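Local coordinates for protein purine nucleoside phosphorylase (Schistosoma mansoni, PDB 6AWE) that probably catalyses the reversible phosphorolysis of purine nucleosides such as inosine and guanosine, releasing the free base and ribose 1-phosphate, at residues 116-121 and 240-245; 120-125 and 217-222; 162-167 and 229-234. One frame throughout, in Å; residues are numbered along the deposited sequence.

Contact 1. Residues 116-121 and 240-245; sequences TNLAGG and VSLIAN. With C0J (2-fluoro-6-{[2-(pyridin-2-yl)ethyl]amino}benzonitrile), chain J.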
# COMPACT_ATOMS: atom_id res chain seq x y z
N THR A 116 23.62 -5.79 3.14
CA THR A 116 23.31 -7.10 2.57
C THR A 116 21.92 -7.53 3.03
O THR A 116 21.41 -7.11 4.08
CB THR A 116 24.39 -8.16 2.93
OG1 THR A 116 24.41 -8.34 4.36
CG2 THR A 116 25.78 -7.71 2.47
N ASN A 117 21.31 -8.43 2.23
CA ASN A 117 20.03 -9.02 2.58
C ASN A 117 19.93 -10.40 1.96
O ASN A 117 20.75 -10.79 1.11
CB ASN A 117 18.85 -8.12 2.14
CG ASN A 117 18.77 -7.92 0.65
OD1 ASN A 117 18.58 -8.86 -0.10
ND2 ASN A 117 18.80 -6.67 0.22
N LEU A 118 18.94 -11.16 2.44
CA LEU A 118 18.49 -12.39 1.80
C LEU A 118 17.23 -12.13 0.99
O LEU A 118 16.32 -11.42 1.45
CB LEU A 118 18.21 -13.47 2.85
CG LEU A 118 19.35 -14.35 3.46
CD1 LEU A 118 19.72 -15.44 2.45
CD2 LEU A 118 20.55 -13.58 3.80
N ALA A 119 17.14 -12.74 -0.20
CA ALA A 119 16.06 -12.44 -1.13
C ALA A 119 15.67 -13.67 -1.94
O ALA A 119 16.47 -14.61 -2.11
CB ALA A 119 16.44 -11.30 -2.09
N GLY A 120 14.45 -13.63 -2.48
CA GLY A 120 14.01 -14.63 -3.45
C GLY A 120 14.35 -14.25 -4.88
O GLY A 120 14.27 -13.08 -5.26
N GLY A 121 14.76 -15.24 -5.68
CA GLY A 121 15.08 -14.99 -7.08
C GLY A 121 13.85 -15.06 -7.98
O GLY A 121 13.08 -16.01 -7.90
N VAL A 240 23.63 -5.56 -1.66
CA VAL A 240 23.87 -6.87 -2.29
C VAL A 240 22.87 -7.87 -1.71
O VAL A 240 22.76 -7.99 -0.49
CB VAL A 240 25.29 -7.38 -2.02
CG1 VAL A 240 25.52 -8.74 -2.71
CG2 VAL A 240 26.35 -6.33 -2.47
N SER A 241 22.13 -8.56 -2.57
CA SER A 241 21.25 -9.64 -2.12
C SER A 241 21.93 -11.01 -2.29
O SER A 241 22.55 -11.28 -3.34
CB SER A 241 19.93 -9.65 -2.92
OG SER A 241 19.06 -8.54 -2.67
N LEU A 242 21.75 -11.90 -1.28
CA LEU A 242 22.07 -13.31 -1.40
C LEU A 242 20.78 -14.07 -1.71
O LEU A 242 19.76 -13.93 -1.02
CB LEU A 242 22.73 -13.83 -0.12
CG LEU A 242 22.88 -15.34 0.07
CD1 LEU A 242 23.75 -15.86 -0.99
CD2 LEU A 242 23.40 -15.68 1.46
N ILE A 243 20.80 -14.83 -2.78
CA ILE A 243 19.60 -15.50 -3.27
C ILE A 243 19.36 -16.81 -2.53
O ILE A 243 20.18 -17.73 -2.60
CB ILE A 243 19.71 -15.74 -4.79
CG1 ILE A 243 19.93 -14.40 -5.53
CG2 ILE A 243 18.50 -16.46 -5.30
CD1 ILE A 243 18.80 -13.36 -5.33
N ALA A 244 18.20 -16.93 -1.86
CA ALA A 244 17.87 -18.16 -1.12
C ALA A 244 17.36 -19.29 -2.02
O ALA A 244 17.60 -20.46 -1.73
CB ALA A 244 16.80 -17.83 -0.07
N ASN A 245 16.64 -18.93 -3.08
CA ASN A 245 15.86 -19.85 -3.91
C ASN A 245 15.42 -19.09 -5.16
O ASN A 245 15.50 -17.86 -5.21
CB ASN A 245 14.66 -20.37 -3.15
CG ASN A 245 13.59 -19.31 -2.93
OD1 ASN A 245 13.87 -18.24 -2.40
ND2 ASN A 245 12.37 -19.57 -3.38
C12 C0J J . 11.65 -13.57 0.06
C13 C0J J . 10.47 -12.58 -0.06
C11 C0J J . 9.15 -20.63 -2.64
C10 C0J J . 8.03 -21.00 -2.05
C9 C0J J . 7.08 -19.97 -1.50
C8 C0J J . 7.38 -18.72 -1.60
C7 C0J J . 8.69 -18.29 -2.26
C4 C0J J . 11.69 -14.78 -0.52
C5 C0J J . 10.45 -16.62 -1.77
C6 C0J J . 9.03 -16.80 -2.34
C3 C0J J . 12.86 -15.71 -0.27
C2 C0J J . 13.85 -15.31 0.56
C1 C0J J . 13.80 -13.95 1.23
N2 C0J J . 9.61 -11.82 -0.16
C C0J J . 12.76 -13.18 0.99
F C0J J . 12.72 -11.97 1.61
N C0J J . 10.64 -15.21 -1.38
N1 C0J J . 9.52 -19.19 -2.74

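Contact 2. Residues 120-125 and 217-222; sequences GGINRK and DVVGMS. With C0J (2-fluoro-6-{[2-(pyridin-2-yl)ethyl]amino}benzonitrile), chain J; DMS (dimethyl sulfoxide), chain C.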
# COMPACT_ATOMS: atom_id res chain seq x y z
N GLY A 120 14.45 -13.63 -2.48
CA GLY A 120 14.01 -14.63 -3.45
C GLY A 120 14.35 -14.25 -4.88
O GLY A 120 14.27 -13.08 -5.26
N GLY A 121 14.76 -15.24 -5.68
CA GLY A 121 15.08 -14.99 -7.08
C GLY A 121 13.85 -15.06 -7.98
O GLY A 121 13.08 -16.01 -7.90
N ILE A 122 13.71 -14.06 -8.87
CA ILE A 122 12.67 -14.03 -9.90
C ILE A 122 13.25 -14.34 -11.31
O ILE A 122 12.75 -15.20 -12.04
CB ILE A 122 11.94 -12.67 -9.89
CG1 ILE A 122 11.31 -12.32 -8.52
CG2 ILE A 122 10.86 -12.61 -10.95
CD1 ILE A 122 10.21 -13.34 -8.05
N ASN A 123 14.27 -13.58 -11.71
CA ASN A 123 14.95 -13.80 -13.01
C ASN A 123 15.37 -15.26 -13.15
O ASN A 123 15.92 -15.86 -12.22
CB ASN A 123 16.16 -12.85 -13.09
CG ASN A 123 16.83 -12.85 -14.45
OD1 ASN A 123 17.23 -13.89 -14.95
ND2 ASN A 123 16.94 -11.67 -15.08
N ARG A 124 15.08 -15.85 -14.32
CA ARG A 124 15.36 -17.28 -14.52
C ARG A 124 16.85 -17.60 -14.41
O ARG A 124 17.20 -18.77 -14.19
CB ARG A 124 14.83 -17.75 -15.91
N LYS A 125 17.75 -16.62 -14.56
CA LYS A 125 19.18 -16.90 -14.46
C LYS A 125 19.68 -17.10 -13.03
O LYS A 125 20.83 -17.53 -12.87
CB LYS A 125 19.99 -15.77 -15.09
CG LYS A 125 19.92 -15.71 -16.59
CD LYS A 125 20.67 -14.46 -17.07
CE LYS A 125 20.49 -14.21 -18.56
NZ LYS A 125 21.43 -13.16 -19.08
N ASP A 217 13.90 -8.58 -10.70
CA ASP A 217 14.84 -9.69 -10.70
C ASP A 217 14.90 -10.43 -9.37
O ASP A 217 15.20 -11.64 -9.37
CB ASP A 217 16.25 -9.19 -11.01
CG ASP A 217 16.34 -8.58 -12.44
OD1 ASP A 217 16.16 -9.38 -13.38
OD2 ASP A 217 16.55 -7.35 -12.62
N VAL A 218 14.72 -9.75 -8.25
CA VAL A 218 14.74 -10.37 -6.92
C VAL A 218 13.64 -9.72 -6.08
O VAL A 218 13.15 -8.63 -6.40
CB VAL A 218 16.12 -10.25 -6.20
CG1 VAL A 218 17.25 -10.67 -7.11
CG2 VAL A 218 16.41 -8.83 -5.75
N VAL A 219 13.25 -10.39 -4.98
CA VAL A 219 12.22 -9.87 -4.05
C VAL A 219 12.66 -10.08 -2.60
O VAL A 219 13.17 -11.14 -2.22
CB VAL A 219 10.83 -10.52 -4.31
CG1 VAL A 219 10.91 -12.05 -4.19
CG2 VAL A 219 9.77 -9.97 -3.35
N GLY A 220 12.47 -9.04 -1.77
CA GLY A 220 12.76 -9.16 -0.35
C GLY A 220 11.95 -8.19 0.49
O GLY A 220 11.20 -7.37 -0.06
N MET A 221 12.22 -8.22 1.84
CA MET A 221 11.39 -7.53 2.84
C MET A 221 12.13 -6.43 3.60
O MET A 221 11.71 -6.05 4.70
CB MET A 221 10.79 -8.52 3.86
CG MET A 221 10.12 -9.65 3.24
SD MET A 221 9.54 -10.82 4.57
CE MET A 221 9.17 -12.24 3.54
N SER A 222 13.24 -5.95 3.05
CA SER A 222 14.09 -4.97 3.75
C SER A 222 14.74 -4.02 2.75
O SER A 222 14.30 -3.90 1.59
CB SER A 222 15.20 -5.67 4.58
OG SER A 222 16.14 -6.32 3.74
C12 C0J J . 11.65 -13.57 0.06
C13 C0J J . 10.47 -12.58 -0.06
C11 C0J J . 9.15 -20.63 -2.64
C10 C0J J . 8.03 -21.00 -2.05
C9 C0J J . 7.08 -19.97 -1.50
C8 C0J J . 7.38 -18.72 -1.60
C7 C0J J . 8.69 -18.29 -2.26
C4 C0J J . 11.69 -14.78 -0.52
C5 C0J J . 10.45 -16.62 -1.77
C6 C0J J . 9.03 -16.80 -2.34
C3 C0J J . 12.86 -15.71 -0.27
C2 C0J J . 13.85 -15.31 0.56
C1 C0J J . 13.80 -13.95 1.23
N2 C0J J . 9.61 -11.82 -0.16
C C0J J . 12.76 -13.18 0.99
F C0J J . 12.72 -11.97 1.61
N C0J J . 10.64 -15.21 -1.38
N1 C0J J . 9.52 -19.19 -2.74
S DMS C . 17.70 -9.90 5.48
O DMS C . 16.62 -9.15 4.78
C1 DMS C . 17.51 -8.98 7.04
C2 DMS C . 17.21 -11.47 6.15

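Contact 3. Residues 162-167 and 229-234; sequences PDLSNA and IACHCG. With C0J (2-fluoro-6-{[2-(pyridin-2-yl)ethyl]amino}benzonitrile), chain B.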
# COMPACT_ATOMS: atom_id res chain seq x y z
N PRO A 162 12.95 13.80 -2.91
CA PRO A 162 14.21 13.25 -3.42
C PRO A 162 14.05 12.52 -4.76
O PRO A 162 13.02 11.92 -5.04
CB PRO A 162 14.65 12.27 -2.31
CG PRO A 162 13.79 12.62 -1.11
CD PRO A 162 12.53 13.18 -1.62
N ASP A 163 15.11 12.59 -5.56
CA ASP A 163 15.33 11.84 -6.79
C ASP A 163 16.18 10.61 -6.44
O ASP A 163 17.29 10.77 -5.90
CB ASP A 163 16.08 12.75 -7.80
CG ASP A 163 16.44 12.07 -9.12
OD1 ASP A 163 16.06 10.93 -9.30
OD2 ASP A 163 17.08 12.71 -10.00
N LEU A 164 15.67 9.41 -6.74
CA LEU A 164 16.33 8.14 -6.42
C LEU A 164 17.07 7.53 -7.63
O LEU A 164 17.53 6.37 -7.54
CB LEU A 164 15.30 7.13 -5.88
CG LEU A 164 14.45 7.55 -4.69
CD1 LEU A 164 13.42 6.47 -4.39
CD2 LEU A 164 15.24 7.89 -3.41
N SER A 165 17.23 8.30 -8.73
CA SER A 165 17.87 7.81 -9.95
C SER A 165 19.25 7.23 -9.68
O SER A 165 19.66 6.27 -10.34
CB SER A 165 18.02 8.94 -10.98
OG SER A 165 16.76 9.39 -11.37
N ASN A 166 20.00 7.88 -8.79
CA ASN A 166 21.36 7.46 -8.50
C ASN A 166 21.52 6.95 -7.05
O ASN A 166 22.62 7.04 -6.48
CB ASN A 166 22.29 8.61 -8.82
CG ASN A 166 22.24 8.97 -10.34
OD1 ASN A 166 22.03 10.13 -10.72
ND2 ASN A 166 22.37 7.94 -11.19
N ALA A 167 20.46 6.37 -6.48
CA ALA A 167 20.52 5.84 -5.10
C ALA A 167 21.54 4.72 -4.93
O ALA A 167 22.17 4.65 -3.87
CB ALA A 167 19.17 5.34 -4.67
N ILE A 229 16.32 6.67 3.10
CA ILE A 229 16.82 7.61 4.13
C ILE A 229 18.27 8.02 3.85
O ILE A 229 18.64 9.20 3.97
CB ILE A 229 16.65 7.02 5.57
CG1 ILE A 229 15.15 6.75 5.87
CG2 ILE A 229 17.25 8.01 6.64
CD1 ILE A 229 14.22 8.02 5.78
N ALA A 230 19.13 7.06 3.48
CA ALA A 230 20.51 7.40 3.10
C ALA A 230 20.59 8.37 1.91
O ALA A 230 21.31 9.38 1.95
CB ALA A 230 21.29 6.12 2.79
N CYS A 231 19.85 8.07 0.82
CA CYS A 231 19.88 8.94 -0.37
C CYS A 231 19.39 10.35 -0.06
O CYS A 231 19.96 11.35 -0.54
CB CYS A 231 19.03 8.29 -1.47
SG CYS A 231 19.06 9.13 -3.08
N HIS A 232 18.33 10.44 0.72
CA HIS A 232 17.79 11.74 1.15
C HIS A 232 18.87 12.62 1.76
O HIS A 232 18.90 13.82 1.46
CB HIS A 232 16.64 11.49 2.14
CG HIS A 232 15.98 12.72 2.71
ND1 HIS A 232 16.24 13.19 3.99
CD2 HIS A 232 15.01 13.54 2.21
CE1 HIS A 232 15.47 14.24 4.25
NE2 HIS A 232 14.72 14.48 3.18
N CYS A 233 19.77 12.05 2.60
CA CYS A 233 20.76 12.83 3.33
C CYS A 233 22.16 12.74 2.73
O CYS A 233 23.14 13.10 3.42
CB CYS A 233 20.81 12.43 4.83
SG CYS A 233 21.44 10.83 5.31
N GLY A 234 22.31 12.25 1.49
CA GLY A 234 23.58 12.32 0.77
C GLY A 234 24.61 11.22 1.04
O GLY A 234 25.80 11.42 0.74
C12 C0J B . 6.33 13.10 -10.41
C13 C0J B . 6.00 11.83 -9.59
C11 C0J B . 13.37 11.97 -13.93
C10 C0J B . 14.30 11.61 -13.06
C9 C0J B . 13.91 10.89 -11.80
C8 C0J B . 12.66 10.65 -11.57
C7 C0J B . 11.59 11.08 -12.57
C4 C0J B . 7.30 13.18 -11.33
C5 C0J B . 9.36 12.13 -12.41
C6 C0J B . 10.12 10.80 -12.25
C3 C0J B . 7.58 14.50 -12.03
C2 C0J B . 6.86 15.59 -11.69
C1 C0J B . 5.77 15.50 -10.63
N2 C0J B . 5.74 10.89 -8.98
C C0J B . 5.56 14.34 -10.04
F C0J B . 4.60 14.28 -9.10
N C0J B . 8.08 12.04 -11.68
N1 C0J B . 11.93 11.71 -13.68

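Contact 1. Residues 116-121 and 240-245
Asn117 and Ser241 pair across two parallel neighbouring strands; their side chains bond to each other, while the backbone of Asn117 bonds to Val240 and Leu242, the residues flanking Ser241. From Asn117, CB rises on the face that also carries Ser241, Ala119 and Ile243. CG is folded back between the backbone N and the carbonyl carbon (chi1 63°), which turns the amide toward the partner strand. OD1 takes the proton of Ser241 OG at 2.6 Å, in the plane of the amide and on a lone pair. ND2, at the other corner of the amide, donates to Thr223 OG1, so the flat group is held from two sides and its orientation is settled. Ser241 OG also lies over the methyl of Ala119, 3.8 Å from CB.

Between the backbones, donors and acceptors alternate in parallel register. Leu242 N reaches Asn117 O at 2.8 Å and almost straight (174°), Ala119 N returns to Leu242 O, and Ala244 N closes on Ala119 O at 2.9 Å. On the other face Leu118 and Leu242 lie side by side, CD1 of Leu118 being 3.8 Å from CD2 of Leu242, packed against helix 259-283, Leu118 on Val262 and Leu242 on Arg269. Both strands belong to the central sheet of the phosphorylase fold, and their C-terminal ends open into the ligand site. There Gly121 N bonds to Asn245 O at 2.8 Å, while Asn245 ND2 gives a weak bond to the pyridine N1 of the bound C0J (2.9 Å) and a further one to Asp250. Gly120 N comes within 3.4 Å of C3 on the fluorobenzonitrile ring. Polar pairing inside the sheet thus fixes the strands, whereas Asn245 OD1 is buried without a partner, leaving the amide to hold through its NH2 alone.

Contact 2. Residues 120-125 and 217-222
Asp217 O is gripped by two successive backbone N-H groups, those of Ile122 and Asn123, at 2.9 Å from Ile122 N and 3.2 Å from Asn123 N. Both donors approach from the same face of the carbonyl plane; Ile122 N stands well above it, and Asn123 N is tilted less. The side chains of Asn123 and Asp217 add a third link beside this fork. They run alongside each other and point the same way, with amide and carboxylate planes 33° apart. Asn123 ND2 sends a nearly straight bond (166°) to Asp217 OD1, 3.0 Å away, and the carboxylate oxygen lies in the amide plane. With CG of Asn123 turned opposite the backbone N (chi1 -172°), the amide can also use OD1 to accept from Lys125 N at 2.8 Å, an Asx turn that holds the loop beyond the strand. The second oxygen, Asp217 OD2, is taken by Val193 N of the adjoining strand.

Strand 218-220 lies antiparallel to the end of strand 112-121 within the mixed sheet of this phosphorylase, and Gly120 with Val219 forms its hydrogen-bonded pair. Gly120 N donates to Val219 O at 2.8 Å, and Val219 N returns the bond to Gly120 O. Having no side chain, Gly120 lets C0J lie against the backbone here. Val219 sends its two methyls different ways: CG1 meets the tip of Ile122, 4.1 Å from its CD1, and CG2 faces the nitrile N2 of C0J at 3.7 Å. Ile122 in turn rests on Ser208 and Leu212 of helix 205-213. Farther along, Gly220 CA and Met221 CG line the fluorine of the ligand, while Met221 also packs on Phe161 of a neighbouring subunit.

Contact 3. Residues 162-167 and 229-234
Cys231 SG, on the last turn of helix 224-232, meets a loop that folds over it through an Asx turn at Asp163 overlapping a type I beta turn from Leu164 to Ala167. With SG anti to the backbone N (chi1 -175°), the sulfur reaches out from the helix, 4.0 Å from Leu164 CD2 and 4.1 Å from Ala167 CB; Asp163 O is 3.7 Å from it. One residue along the helix, His232 CD2 meets Pro162 CG at 3.7 Å, at the edge of the imidazole and in its plane. The ring is held by its NE2, bonded to Asn153 OD1.

Farther out, Gly234, with positive phi, is the C-prime residue of the Schellman motif that ends the helix, its N bonded to Cys231 O. The loop is shaped by Asp163 and faces a neighbouring subunit, whose Ile257 N bonds to Asp163 OD2 and whose Thr201 packs on Pro162 and Leu164. A C0J molecule, hydrogen-bonded to Glu203 and Asn197 of that subunit, lies with C9 against Asp163 and Ser165. Asp163 OD1 takes Ser165 N from above the carboxylate plane and Ser165 OG, at 2.7 Å, on its syn lone pair.

Of the segments involved, strand 112-121 comes first from the N terminus and supplies a side of both contact 1 and contact 2, which share Gly120 and Gly121. Contact 2 closes its loop at strand 218-220, and contact 1 closes a longer one at strand 236-246, so strand 112-121 runs between the two partners in one mixed sheet. Contact 3 begins in the loop before helix 170-182 and closes on helix 224-232. It nests inside the loop of contact 1 but crosses contact 2, since 217-222 falls between its segments. Contacts 1 and 2 adjoin at one C0J; contact 3, about 22 Å from each between centres, ties the helix end to a loop at the subunit interface.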